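Local coordinates for hypothetical protein Atu2327 (Agrobacterium tumefaciens, PDB 2O8I) that is of unknown function but probably decarboxylates 2-oxo-4-hydroxy-4-carboxy-5-ureidoimidazoline, a step in the breakdown of urate to allantoin, at residues D90-P94 with Q95-R99. Sequence-based numbering, arbitrary orientation.
Sequences DRLSP and QEHAR
S93 and H97 are joined by the first i to i+4 hydrogen bond of helix 94-111. The backbone runs extended through L92 and S93, then turns helical at P94. H97 N donates to S93 O at 2.9 Å. A98 N donates to P94 O at 3.0 Å, the next i to i+4 bond of the helix. E96 folds back against the incoming chain. Its CG lies anti to the carbonyl carbon (chi1 -62°), and the side chain kinks at its second torsion (chi2 148°). This brings OE1 to S93 N at 2.9 Å, in a nearly straight bond (177°). The amide meets OE1 from above the carboxylate plane. The E96 side chain also lies against S93 CB, with CD at 3.5 Å. L92 CD2 lies beside the E96 side chain, near CB and OE1, while L92 CD1 sits over one face of the H97 ring, 4.2 Å from its centroid. This is a CH-pi contact close to the ring normal. L70 of helix 66-74 touches both L92 and H97. S160 of the second subunit also packs on H97. E96, at N3, accepts from the N-cap amide, which is the backbone half of a capping box; the reciprocal bond from the S93 hydroxyl is not made. L92 with H97 occupy the positions of a hydrophobic staple at a helix N-terminus.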
loop_
_atom_site.group_PDB
_atom_site.type_symbol
_atom_site.label_atom_id
_atom_site.label_comp_id
_atom_site.label_asym_id
_atom_site.label_seq_id
_atom_site.Cartn_x
_atom_site.Cartn_y
_atom_site.Cartn_z
ATOM N N ASP A 90 0.276 1.006 16.285
ATOM C CA ASP A 90 0.848 2.304 15.960
ATOM C C ASP A 90 2.123 2.619 16.803
ATOM O O ASP A 90 2.852 3.575 16.508
ATOM C CB ASP A 90 -0.230 3.397 16.153
ATOM C CG ASP A 90 -1.012 3.248 17.491
ATOM O OD1 ASP A 90 -0.857 2.220 18.220
ATOM O OD2 ASP A 90 -1.806 4.166 17.819
ATOM N N ARG A 91 2.382 1.834 17.855
ATOM C CA ARG A 91 3.486 2.131 18.780
ATOM C C ARG A 91 4.552 1.017 18.803
ATOM O O ARG A 91 5.142 0.724 19.852
ATOM C CB ARG A 91 2.936 2.422 20.192
ATOM C CG ARG A 91 2.142 3.733 20.291
ATOM C CD ARG A 91 2.056 4.255 21.728
ATOM N NE ARG A 91 0.650 4.429 22.136
ATOM C CZ ARG A 91 0.197 5.293 23.055
ATOM N NH1 ARG A 91 1.034 6.119 23.690
ATOM N NH2 ARG A 91 -1.109 5.338 23.329
ATOM N N LEU A 92 4.799 0.399 17.646
ATOM C CA LEU A 92 5.710 -0.744 17.586
ATOM C C LEU A 92 7.162 -0.351 17.695
ATOM O O LEU A 92 7.560 0.693 17.202
ATOM C CB LEU A 92 5.542 -1.496 16.276
ATOM C CG LEU A 92 4.288 -2.332 16.076
ATOM C CD1 LEU A 92 4.338 -2.844 14.661
ATOM C CD2 LEU A 92 4.198 -3.486 17.094
ATOM N N SER A 93 7.950 -1.220 18.318
ATOM C CA SER A 93 9.411 -1.120 18.320
ATOM C C SER A 93 10.036 -1.143 16.926
ATOM O O SER A 93 9.480 -1.769 16.005
ATOM C CB SER A 93 9.980 -2.334 19.009
ATOM O OG SER A 93 10.029 -2.073 20.337
ATOM N N PRO A 94 11.219 -0.503 16.780
ATOM C CA PRO A 94 12.094 -0.908 15.669
ATOM C C PRO A 94 12.273 -2.436 15.623
ATOM O O PRO A 94 12.111 -3.025 14.560
ATOM C CB PRO A 94 13.384 -0.180 15.979
ATOM C CG PRO A 94 12.872 1.088 16.662
ATOM C CD PRO A 94 11.800 0.607 17.560
ATOM N N GLN A 95 12.513 -3.057 16.775
ATOM C CA GLN A 95 12.599 -4.507 16.923
ATOM C C GLN A 95 11.327 -5.280 16.559
ATOM O O GLN A 95 11.415 -6.337 15.914
ATOM C CB GLN A 95 12.966 -4.841 18.361
ATOM C CG GLN A 95 14.261 -5.666 18.520
ATOM C CD GLN A 95 14.023 -7.204 18.421
ATOM O OE1 GLN A 95 13.560 -7.724 17.367
ATOM N NE2 GLN A 95 14.356 -7.934 19.522
ATOM N N GLU A 96 10.154 -4.792 16.993
ATOM C CA GLU A 96 8.869 -5.445 16.630
ATOM C C GLU A 96 8.522 -5.315 15.135
ATOM O O GLU A 96 8.114 -6.316 14.506
ATOM C CB GLU A 96 7.708 -5.020 17.546
ATOM C CG GLU A 96 7.950 -5.411 19.025
ATOM C CD GLU A 96 7.340 -4.427 20.059
ATOM O OE1 GLU A 96 6.677 -3.428 19.641
ATOM O OE2 GLU A 96 7.553 -4.663 21.292
ATOM N N HIS A 97 8.715 -4.122 14.556
ATOM C CA HIS A 97 8.687 -3.997 13.105
ATOM C C HIS A 97 9.541 -5.078 12.432
ATOM O O HIS A 97 9.075 -5.783 11.528
ATOM C CB HIS A 97 9.214 -2.653 12.681
ATOM C CG HIS A 97 8.195 -1.578 12.747
ATOM N ND1 HIS A 97 7.277 -1.367 11.734
ATOM C CD2 HIS A 97 7.942 -0.644 13.703
ATOM C CE1 HIS A 97 6.508 -0.339 12.066
ATOM N NE2 HIS A 97 6.881 0.107 13.259
ATOM N N ALA A 98 10.792 -5.204 12.886
ATOM C CA ALA A 98 11.716 -6.180 12.313
ATOM C C ALA A 98 11.207 -7.618 12.446
ATOM O O ALA A 98 11.367 -8.423 11.516
ATOM C CB ALA A 98 13.137 -6.035 12.906
ATOM N N ARG A 99 10.583 -7.939 13.587
ATOM C CA ARG A 99 10.050 -9.284 13.782
ATOM C C ARG A 99 8.961 -9.516 12.743
ATOM O O ARG A 99 8.910 -10.584 12.150
ATOM C CB ARG A 99 9.542 -9.507 15.215
ATOM C CG ARG A 99 9.426 -10.965 15.664
ATOM C CD ARG A 99 8.840 -10.943 17.112
ATOM N NE ARG A 99 8.430 -12.241 17.713
ATOM C CZ ARG A 99 8.161 -12.444 19.019
ATOM N NH1 ARG A 99 8.254 -11.451 19.908
ATOM N NH2 ARG A 99 7.779 -13.646 19.457
#